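Local coordinates for aminotransferase, class V family protein (PDB 5F8V) that probably catalyses the pyridoxal-phosphate-dependent transfer of an amino group between O-phospho-L-serine and 2-oxoglutarate, the second step of serine biosynthesis from 3-phosphoglycerate, at residues N30-G35 and G45-E50; A95-C100 and W142-D147; N290-I295 and D311-K316. One frame throughout, in Å; residues are numbered along the deposited sequence.

Contact 1 (N30-G35 and G45-E50); sequences NWRNSG and GKHWME
Arg32 reaches from its loop to His47 and Glu50 on the first turn of helix 46-63. Its CB sets out toward the helix, and CG lies 4.1 Å above the plane of the Trp31 ring, over the ring centre. Bends at chi2 (145°) and chi3 (109°) then bring the chain to the edge of the imidazole, where CD comes within 3.7 Å of His47 CD2; NE and CZ pass the same carbon slightly farther off. At the tip the guanidinium turns a face to His47 CD2, its plane standing 80° from that of the imidazole. NH1 gives Glu50 OE1 a hydrogen bond of 2.8 Å within a salt bridge, on the syn side but tilted out of the carboxylate plane; NH2 adds a weak bond to the same oxygen. Arginine suits this place: its long chain spans the gap, one face of its flat end takes the imidazole edge, and its N-H groups hold a carboxylate.

The loop presents this residue through a type I' beta turn from Trp31 to Ser34, between helices 18-26 and 46-63 of the aminotransferase fold. Trp31 O accepts from both Ser34 N and Ser34 OG. The buried indole of Trp31 lies against the same helical turn, CZ3 3.9 Å from His47 CB, while Tyr252 of helix 248-263 meets it edge-to-face. Gly35 makes backbone hydrogen bonds to the second subunit.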
loop_
_atom_site.group_PDB
_atom_site.type_symbol
_atom_site.label_atom_id
_atom_site.label_comp_id
_atom_site.label_asym_id
_atom_site.label_seq_id
_atom_site.Cartn_x
_atom_site.Cartn_y
_atom_site.Cartn_z
ATOM N N ASN A 30 16.639 -10.726 -11.617
ATOM C CA ASN A 30 17.209 -9.812 -12.590
ATOM C C ASN A 30 16.155 -9.313 -13.567
ATOM O O ASN A 30 15.777 -10.021 -14.510
ATOM C CB ASN A 30 18.371 -10.482 -13.333
ATOM C CG ASN A 30 19.302 -9.473 -13.980
ATOM O OD1 ASN A 30 18.859 -8.440 -14.495
ATOM N ND2 ASN A 30 20.603 -9.751 -13.943
ATOM N N TRP A 31 15.702 -8.081 -13.336
ATOM C CA TRP A 31 14.630 -7.466 -14.113
ATOM C C TRP A 31 15.203 -6.650 -15.273
ATOM O O TRP A 31 16.017 -5.750 -15.059
ATOM C CB TRP A 31 13.778 -6.585 -13.203
ATOM C CG TRP A 31 12.710 -5.841 -13.910
ATOM C CD1 TRP A 31 11.728 -6.362 -14.696
ATOM C CD2 TRP A 31 12.506 -4.427 -13.891
ATOM N NE1 TRP A 31 10.927 -5.358 -15.176
ATOM C CE2 TRP A 31 11.380 -4.159 -14.695
ATOM C CE3 TRP A 31 13.168 -3.357 -13.271
ATOM C CZ2 TRP A 31 10.896 -2.859 -14.896
ATOM C CZ3 TRP A 31 12.687 -2.064 -13.473
ATOM C CH2 TRP A 31 11.565 -1.828 -14.276
ATOM N N ARG A 32 14.743 -6.975 -16.482
ATOM C CA ARG A 32 15.243 -6.444 -17.763
ATOM C C ARG A 32 16.763 -6.248 -17.850
ATOM O O ARG A 32 17.246 -5.222 -18.333
ATOM C CB ARG A 32 14.478 -5.179 -18.185
ATOM C CG ARG A 32 14.727 -3.940 -17.327
ATOM C CD ARG A 32 14.701 -2.648 -18.143
ATOM N NE ARG A 32 13.521 -1.824 -17.876
ATOM C CZ ARG A 32 13.309 -0.610 -18.387
ATOM N NH1 ARG A 32 14.185 -0.039 -19.221
ATOM N NH2 ARG A 32 12.202 0.044 -18.058
ATOM N N ASN A 33 17.500 -7.252 -17.380
ATOM C CA ASN A 33 18.961 -7.275 -17.453
ATOM C C ASN A 33 19.635 -6.105 -16.693
ATOM O O ASN A 33 20.723 -5.666 -17.061
ATOM C CB ASN A 33 19.395 -7.330 -18.940
ATOM C CG ASN A 33 20.562 -8.278 -19.194
ATOM O OD1 ASN A 33 20.817 -9.216 -18.429
ATOM N ND2 ASN A 33 21.266 -8.048 -20.296
ATOM N N SER A 34 18.984 -5.622 -15.628
ATOM C CA SER A 34 19.479 -4.485 -14.834
ATOM C C SER A 34 20.509 -4.893 -13.784
ATOM O O SER A 34 21.259 -4.049 -13.289
ATOM C CB SER A 34 18.319 -3.788 -14.124
ATOM O OG SER A 34 17.781 -4.607 -13.094
ATOM N N GLY A 35 20.532 -6.179 -13.446
ATOM C CA GLY A 35 21.340 -6.693 -12.354
ATOM C C GLY A 35 20.622 -6.723 -11.014
ATOM O O GLY A 35 21.226 -7.087 -10.002
ATOM N N GLY A 45 15.260 6.295 -10.183
ATOM C CA GLY A 45 16.125 5.851 -11.278
ATOM C C GLY A 45 15.411 5.775 -12.611
ATOM O O GLY A 45 14.179 5.882 -12.690
ATOM N N LYS A 46 16.195 5.570 -13.665
ATOM C CA LYS A 46 15.688 5.604 -15.042
ATOM C C LYS A 46 14.755 4.427 -15.333
ATOM O O LYS A 46 13.682 4.604 -15.915
ATOM C CB LYS A 46 16.846 5.610 -16.053
ATOM C CG LYS A 46 16.458 6.205 -17.396
ATOM C CD LYS A 46 17.194 5.588 -18.581
ATOM C CE LYS A 46 16.521 6.025 -19.880
ATOM N NZ LYS A 46 17.204 5.532 -21.103
ATOM N N HIS A 47 15.164 3.237 -14.906
ATOM C CA HIS A 47 14.386 2.021 -15.144
ATOM C C HIS A 47 12.981 2.067 -14.551
ATOM O O HIS A 47 12.026 1.714 -15.235
ATOM C CB HIS A 47 15.118 0.789 -14.619
ATOM C CG HIS A 47 16.409 0.519 -15.324
ATOM N ND1 HIS A 47 17.635 0.689 -14.718
ATOM C CD2 HIS A 47 16.666 0.118 -16.590
ATOM C CE1 HIS A 47 18.593 0.390 -15.577
ATOM N NE2 HIS A 47 18.031 0.040 -16.721
ATOM N N TRP A 48 12.849 2.498 -13.296
ATOM C CA TRP A 48 11.518 2.544 -12.681
ATOM C C TRP A 48 10.607 3.597 -13.327
ATOM O O TRP A 48 9.447 3.317 -13.628
ATOM C CB TRP A 48 11.532 2.750 -11.152
ATOM C CG TRP A 48 10.110 2.795 -10.720
ATOM C CD1 TRP A 48 9.395 3.891 -10.318
ATOM C CD2 TRP A 48 9.177 1.727 -10.833
ATOM N NE1 TRP A 48 8.080 3.551 -10.114
ATOM C CE2 TRP A 48 7.916 2.227 -10.429
ATOM C CE3 TRP A 48 9.284 0.380 -11.218
ATOM C CZ2 TRP A 48 6.777 1.422 -10.376
ATOM C CZ3 TRP A 48 8.150 -0.419 -11.173
ATOM C CH2 TRP A 48 6.912 0.109 -10.754
ATOM N N MET A 49 11.130 4.802 -13.530
ATOM C CA MET A 49 10.346 5.862 -14.162
ATOM C C MET A 49 9.793 5.495 -15.546
ATOM O O MET A 49 8.717 5.948 -15.909
ATOM C CB MET A 49 11.144 7.170 -14.198
ATOM C CG MET A 49 11.230 7.820 -12.821
ATOM S SD MET A 49 12.356 9.222 -12.758
ATOM C CE MET A 49 11.461 10.470 -13.679
ATOM N N GLU A 50 10.516 4.672 -16.304
ATOM C CA GLU A 50 10.001 4.114 -17.564
ATOM C C GLU A 50 8.862 3.112 -17.342
ATOM O O GLU A 50 7.850 3.162 -18.042
ATOM C CB GLU A 50 11.120 3.430 -18.352
ATOM C CG GLU A 50 12.099 4.383 -19.009
ATOM C CD GLU A 50 13.136 3.660 -19.859
ATOM O OE1 GLU A 50 13.770 2.701 -19.361
ATOM O OE2 GLU A 50 13.321 4.051 -21.033
#

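Contact 2 (A95-C100 and W142-D147); sequences AVDYLC and WKLSED
Leu99 and Trp142 meet at about a right angle, the leucine methyls lying against the indole at one end of a contact whose other end is polar. Strand 95-98 belongs to the seven-stranded mixed sheet of the PLP-dependent aminotransferase fold, between strands 148-154 and 121-124. The loop 142-147 that leads into strand 148-154 runs back along it in nearly the opposite direction.

Leu99 CD1 sits over the face of the five-membered ring, 4.2 Å from its centroid and 21° off the normal, a CH-pi contact. Its other methyl, CD2, touches Trp142 CZ2 at 3.7 Å. The branched end of leucine thus places one methyl over the five-membered ring and the other over the rim at CZ2. The indole N-H of Trp142 is occupied by Pro137 O, and Phe151 of strand 148-154 packs against the ring.

Midway, the buried carboxylate of Asp97 faces the backbone and hydroxyl of Ser145 together. Serine fits because its short side chain can bring a second donor close to its own N-H, so that one residue serves both aspartate oxygens. Asn123 ND2 of strand 121-124 also donates to Asp97 OD1, and this set of donors would be expected to favour the ionised form. Two residues before Asp97, on the same side of the strand, Ala95 turns its small methyl to Ser145 CB at 3.6 Å, a close approach suited to alanine. Ser145 OG gives OD1 of Asp97 a bond of 2.7 Å on the syn side, 24° out of the carboxylate plane, while Ser145 N points almost straight (175°) at the syn lone pair of Asp97 OD2, 2.8 Å away.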
loop_
_atom_site.group_PDB
_atom_site.type_symbol
_atom_site.label_atom_id
_atom_site.label_comp_id
_atom_site.label_asym_id
_atom_site.label_seq_id
_atom_site.Cartn_x
_atom_site.Cartn_y
_atom_site.Cartn_z
ATOM N N ALA A 95 -23.710 19.506 -0.125
ATOM C CA ALA A 95 -24.248 18.148 -0.079
ATOM C C ALA A 95 -23.427 17.150 -0.889
ATOM O O ALA A 95 -22.685 17.532 -1.793
ATOM C CB ALA A 95 -25.695 18.144 -0.560
ATOM N N VAL A 96 -23.562 15.874 -0.523
ATOM C CA VAL A 96 -23.039 14.759 -1.313
ATOM C C VAL A 96 -24.081 13.647 -1.371
ATOM O O VAL A 96 -24.771 13.384 -0.380
ATOM C CB VAL A 96 -21.715 14.193 -0.752
ATOM C CG1 VAL A 96 -20.579 15.181 -0.971
ATOM C CG2 VAL A 96 -21.845 13.799 0.723
ATOM N N ASP A 97 -24.186 13.002 -2.535
ATOM C CA ASP A 97 -25.145 11.916 -2.745
ATOM C C ASP A 97 -24.444 10.556 -2.855
ATOM O O ASP A 97 -23.492 10.389 -3.636
ATOM C CB ASP A 97 -26.006 12.198 -3.982
ATOM C CG ASP A 97 -27.162 13.193 -3.697
ATOM O OD1 ASP A 97 -27.587 13.334 -2.531
ATOM O OD2 ASP A 97 -27.664 13.835 -4.646
ATOM N N TYR A 98 -24.932 9.604 -2.054
ATOM C CA TYR A 98 -24.469 8.213 -2.044
ATOM C C TYR A 98 -25.646 7.294 -2.351
ATOM O O TYR A 98 -26.658 7.338 -1.655
ATOM C CB TYR A 98 -23.873 7.874 -0.672
ATOM C CG TYR A 98 -22.476 8.427 -0.482
ATOM C CD1 TYR A 98 -21.361 7.616 -0.669
ATOM C CD2 TYR A 98 -22.265 9.767 -0.144
ATOM C CE1 TYR A 98 -20.080 8.108 -0.520
ATOM C CE2 TYR A 98 -20.974 10.274 0.006
ATOM C CZ TYR A 98 -19.888 9.437 -0.183
ATOM O OH TYR A 98 -18.609 9.896 -0.045
ATOM N N LEU A 99 -25.537 6.499 -3.414
ATOM C CA LEU A 99 -26.514 5.441 -3.688
ATOM C C LEU A 99 -25.936 4.151 -3.118
ATOM O O LEU A 99 -24.890 3.680 -3.575
ATOM C CB LEU A 99 -26.788 5.294 -5.181
ATOM C CG LEU A 99 -27.698 4.119 -5.587
ATOM C CD1 LEU A 99 -29.146 4.388 -5.240
ATOM C CD2 LEU A 99 -27.555 3.794 -7.066
ATOM N N CYS A 100 -26.622 3.587 -2.132
ATOM C CA CYS A 100 -26.166 2.385 -1.440
ATOM C C CYS A 100 -26.935 1.173 -1.945
ATOM O O CYS A 100 -28.088 0.966 -1.580
ATOM C CB CYS A 100 -26.337 2.556 0.070
ATOM S SG CYS A 100 -25.443 3.970 0.763
ATOM N N TRP A 142 -35.232 7.767 -6.502
ATOM C CA TRP A 142 -34.021 8.390 -5.983
ATOM C C TRP A 142 -34.318 9.837 -5.592
ATOM O O TRP A 142 -34.937 10.576 -6.365
ATOM C CB TRP A 142 -32.906 8.370 -7.039
ATOM C CG TRP A 142 -32.424 6.988 -7.447
ATOM C CD1 TRP A 142 -32.945 5.780 -7.067
ATOM C CD2 TRP A 142 -31.355 6.691 -8.355
ATOM N NE1 TRP A 142 -32.264 4.755 -7.675
ATOM C CE2 TRP A 142 -31.279 5.283 -8.466
ATOM C CE3 TRP A 142 -30.440 7.478 -9.069
ATOM C CZ2 TRP A 142 -30.337 4.644 -9.273
ATOM C CZ3 TRP A 142 -29.502 6.846 -9.876
ATOM C CH2 TRP A 142 -29.460 5.437 -9.975
ATOM N N LYS A 143 -33.881 10.216 -4.391
ATOM C CA LYS A 143 -34.013 11.579 -3.878
ATOM C C LYS A 143 -32.631 12.226 -3.883
ATOM O O LYS A 143 -31.821 11.981 -2.987
ATOM C CB LYS A 143 -34.623 11.572 -2.464
ATOM C CG LYS A 143 -36.143 11.736 -2.421
ATOM C CD LYS A 143 -36.876 10.686 -3.244
ATOM C CE LYS A 143 -38.371 10.938 -3.290
ATOM N NZ LYS A 143 -39.054 10.012 -4.243
ATOM N N LEU A 144 -32.363 13.032 -4.911
ATOM C CA LEU A 144 -31.067 13.692 -5.072
ATOM C C LEU A 144 -31.043 15.021 -4.316
ATOM O O LEU A 144 -32.086 15.624 -4.072
ATOM C CB LEU A 144 -30.755 13.925 -6.556
ATOM C CG LEU A 144 -30.954 12.760 -7.532
ATOM C CD1 LEU A 144 -30.358 13.125 -8.884
ATOM C CD2 LEU A 144 -30.365 11.454 -7.014
ATOM N N SER A 145 -29.839 15.465 -3.964
ATOM C CA SER A 145 -29.633 16.700 -3.207
ATOM C C SER A 145 -29.425 17.866 -4.163
ATOM O O SER A 145 -28.910 17.686 -5.267
ATOM C CB SER A 145 -28.426 16.563 -2.287
ATOM O OG SER A 145 -28.646 15.545 -1.331
ATOM N N GLU A 146 -29.809 19.061 -3.719
ATOM C CA GLU A 146 -29.830 20.243 -4.583
ATOM C C GLU A 146 -28.432 20.624 -5.069
ATOM O O GLU A 146 -28.201 20.747 -6.274
ATOM C CB GLU A 146 -30.480 21.435 -3.860
ATOM C CG GLU A 146 -30.829 22.612 -4.768
ATOM C CD GLU A 146 -31.134 23.886 -3.990
ATOM O OE1 GLU A 146 -30.432 24.901 -4.205
ATOM O OE2 GLU A 146 -32.072 23.872 -3.161
ATOM N N ASP A 147 -27.511 20.796 -4.128
ATOM C CA ASP A 147 -26.160 21.277 -4.431
ATOM C C ASP A 147 -25.145 20.152 -4.197
ATOM O O ASP A 147 -24.187 20.313 -3.453
ATOM C CB ASP A 147 -25.849 22.510 -3.562
ATOM C CG ASP A 147 -24.541 23.189 -3.940
ATOM O OD1 ASP A 147 -24.270 23.371 -5.148
ATOM O OD2 ASP A 147 -23.778 23.538 -3.020
#

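Contact 3 (N290-I295 and D311-K316)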
loop_
_atom_site.group_PDB
_atom_site.type_symbol
_atom_site.label_atom_id
_atom_site.label_comp_id
_atom_site.label_asym_id
_atom_site.label_seq_id
_atom_site.Cartn_x
_atom_site.Cartn_y
_atom_site.Cartn_z
ATOM N N ASN A 290 -31.674 -27.355 -6.003
ATOM C CA ASN A 290 -30.890 -27.187 -4.770
ATOM C C ASN A 290 -30.278 -25.801 -4.549
ATOM O O ASN A 290 -29.797 -25.514 -3.444
ATOM C CB ASN A 290 -29.786 -28.238 -4.716
ATOM C CG ASN A 290 -30.343 -29.645 -4.678
ATOM O OD1 ASN A 290 -31.037 -30.012 -3.726
ATOM N ND2 ASN A 290 -30.060 -30.437 -5.713
ATOM N N PHE A 291 -30.283 -24.956 -5.584
ATOM C CA PHE A 291 -29.654 -23.633 -5.517
ATOM C C PHE A 291 -30.588 -22.531 -6.042
ATOM O O PHE A 291 -31.364 -22.748 -6.979
ATOM C CB PHE A 291 -28.332 -23.626 -6.305
ATOM C CG PHE A 291 -27.375 -24.726 -5.914
ATOM C CD1 PHE A 291 -26.646 -24.650 -4.732
ATOM C CD2 PHE A 291 -27.197 -25.835 -6.732
ATOM C CE1 PHE A 291 -25.762 -25.659 -4.369
ATOM C CE2 PHE A 291 -26.304 -26.848 -6.376
ATOM C CZ PHE A 291 -25.591 -26.758 -5.197
ATOM N N VAL A 292 -30.496 -21.354 -5.429
ATOM C CA VAL A 292 -31.271 -20.174 -5.837
ATOM C C VAL A 292 -30.426 -18.902 -5.792
ATOM O O VAL A 292 -29.561 -18.753 -4.926
ATOM C CB VAL A 292 -32.512 -19.956 -4.930
ATOM C CG1 VAL A 292 -33.445 -21.157 -4.993
ATOM C CG2 VAL A 292 -32.115 -19.654 -3.481
ATOM N N ASN A 293 -30.687 -17.997 -6.733
ATOM C CA ASN A 293 -30.152 -16.636 -6.715
ATOM C C ASN A 293 -31.318 -15.718 -7.041
ATOM O O ASN A 293 -32.017 -15.945 -8.027
ATOM C CB ASN A 293 -29.016 -16.472 -7.738
ATOM C CG ASN A 293 -28.656 -15.003 -8.009
ATOM O OD1 ASN A 293 -29.451 -14.249 -8.573
ATOM N ND2 ASN A 293 -27.441 -14.607 -7.641
ATOM N N ARG A 294 -31.489 -14.679 -6.225
ATOM C CA ARG A 294 -32.669 -13.793 -6.263
ATOM C C ARG A 294 -32.500 -12.545 -7.125
ATOM O O ARG A 294 -33.471 -11.828 -7.350
ATOM C CB ARG A 294 -33.021 -13.306 -4.843
ATOM C CG ARG A 294 -34.050 -14.146 -4.118
ATOM C CD ARG A 294 -34.434 -13.492 -2.800
ATOM N NE ARG A 294 -34.995 -14.447 -1.846
ATOM C CZ ARG A 294 -35.285 -14.176 -0.574
ATOM N NH1 ARG A 294 -35.087 -12.962 -0.066
ATOM N NH2 ARG A 294 -35.778 -15.139 0.204
ATOM N N ILE A 295 -31.283 -12.263 -7.573
ATOM C CA ILE A 295 -30.998 -10.983 -8.218
ATOM C C ILE A 295 -31.665 -10.988 -9.587
ATOM O O ILE A 295 -31.543 -11.958 -10.337
ATOM C CB ILE A 295 -29.483 -10.715 -8.345
ATOM C CG1 ILE A 295 -28.789 -10.796 -6.969
ATOM C CG2 ILE A 295 -29.222 -9.367 -9.020
ATOM C CD1 ILE A 295 -29.413 -9.974 -5.864
ATOM N N ASP A 311 -33.864 -22.103 0.763
ATOM C CA ASP A 311 -34.384 -21.155 1.760
ATOM C C ASP A 311 -33.273 -20.360 2.463
ATOM O O ASP A 311 -33.480 -19.812 3.548
ATOM C CB ASP A 311 -35.268 -21.899 2.790
ATOM C CG ASP A 311 -34.561 -23.093 3.450
ATOM O OD1 ASP A 311 -33.309 -23.108 3.516
ATOM O OD2 ASP A 311 -35.267 -24.029 3.897
ATOM N N GLY A 312 -32.106 -20.266 1.827
ATOM C CA GLY A 312 -30.904 -19.747 2.487
ATOM C C GLY A 312 -30.816 -18.240 2.674
ATOM O O GLY A 312 -29.978 -17.766 3.447
ATOM N N TYR A 313 -31.656 -17.476 1.972
ATOM C CA TYR A 313 -31.633 -16.007 2.101
ATOM C C TYR A 313 -32.091 -15.551 3.487
ATOM O O TYR A 313 -31.406 -14.768 4.141
ATOM C CB TYR A 313 -32.477 -15.331 1.007
ATOM C CG TYR A 313 -31.728 -15.066 -0.281
ATOM C CD1 TYR A 313 -30.862 -13.976 -0.397
ATOM C CD2 TYR A 313 -31.896 -15.891 -1.390
ATOM C CE1 TYR A 313 -30.179 -13.716 -1.584
ATOM C CE2 TYR A 313 -31.216 -15.646 -2.576
ATOM C CZ TYR A 313 -30.358 -14.559 -2.670
ATOM O OH TYR A 313 -29.701 -14.335 -3.858
ATOM N N GLU A 314 -33.234 -16.070 3.927
ATOM C CA GLU A 314 -33.841 -15.695 5.205
ATOM C C GLU A 314 -33.684 -16.743 6.329
ATOM O O GLU A 314 -33.869 -16.401 7.499
ATOM C CB GLU A 314 -35.321 -15.359 4.974
ATOM C CG GLU A 314 -35.514 -14.165 4.038
ATOM C CD GLU A 314 -36.942 -13.994 3.553
ATOM O OE1 GLU A 314 -37.860 -13.938 4.400
ATOM O OE2 GLU A 314 -37.145 -13.896 2.318
ATOM N N ASN A 315 -33.343 -17.992 5.986
ATOM C CA ASN A 315 -33.150 -19.073 6.977
ATOM C C ASN A 315 -31.708 -19.584 6.982
ATOM O O ASN A 315 -31.364 -20.481 6.222
ATOM C CB ASN A 315 -34.118 -20.234 6.706
ATOM C CG ASN A 315 -35.567 -19.789 6.645
ATOM O OD1 ASN A 315 -36.142 -19.650 5.560
ATOM N ND2 ASN A 315 -36.162 -19.548 7.807
ATOM N N LYS A 316 -30.873 -19.010 7.846
ATOM C CA LYS A 316 -29.442 -19.322 7.868
ATOM C C LYS A 316 -29.164 -20.668 8.543
ATOM O O LYS A 316 -29.779 -21.007 9.556
ATOM C CB LYS A 316 -28.635 -18.212 8.572
ATOM C CG LYS A 316 -28.807 -16.810 7.991
ATOM C CD LYS A 316 -28.391 -16.705 6.524
ATOM C CE LYS A 316 -28.646 -15.306 5.967
ATOM N NZ LYS A 316 -28.634 -15.296 4.477
#
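The backbones of 290-295 and 311-316, neither of them regular helix or strand, stay well apart, with CA atoms no nearer than 8.3 Å (Val292 to Asp311), and side chains span the gap. Tyr313 fills most of it. Its ring extends to the other backbone, where OH accepts a hydrogen bond from Arg294 N at 3.0 Å, nearly straight at 165°. A tyrosine suits the place because it pairs an apolar ring with a polar end that can answer a backbone N-H.

Arg294 runs over a face of that ring in the opposite direction. With its chain extended from CG to NE, CD lies 3.9 Å from the ring centroid in a CH-pi contact, and the guanidinium continues beyond the ring to lie with its centre over Tyr313 CB, Arg294 CZ being 3.4 Å from that atom. The guanidinium and ring planes are only 20° apart. Val292 CG2 approaches the ring edge at Tyr313 CE2.

The contact joins the loops before and after strand 304-307 in the class-V aminotransferase fold. Val292 also bonds through its backbone to Phe308, whose ring meets Tyr313. Asn293 forms an Asx turn, its OD1 accepting from Ile295 N, while its ND2 reaches Pro306 O.

At the exposed end Glu314 crosses the arginine at about a right angle. Arginine suits its place by offering methylenes to the ring face and a charged end to Glu314: NH2 makes a salt bridge to Glu314 OE2 at 2.8 Å, on the anti side of the carboxylate; NH1 bonds weakly to the same oxygen.

Overall arrangement
The three contacts follow one another along the chain without overlapping, all within the class-V aminotransferase fold. Contact 1 lies on the opposite side of the chain's centre from both others, its centre about 47 Å from that of contact 2 and 52 Å from that of contact 3. Contacts 2 and 3 are closer, with centres about 32 Å and nearest atoms about 12 Å apart, but do not touch. Contact 2 belongs to the seven-stranded sheet, contact 1 joins a loop to helix 46-63 and reaches the second subunit, and contact 3 brackets strand 304-307. They therefore lie in separate parts of the protein: a subunit-contacting loop, a sheet strand and a surface loop pair.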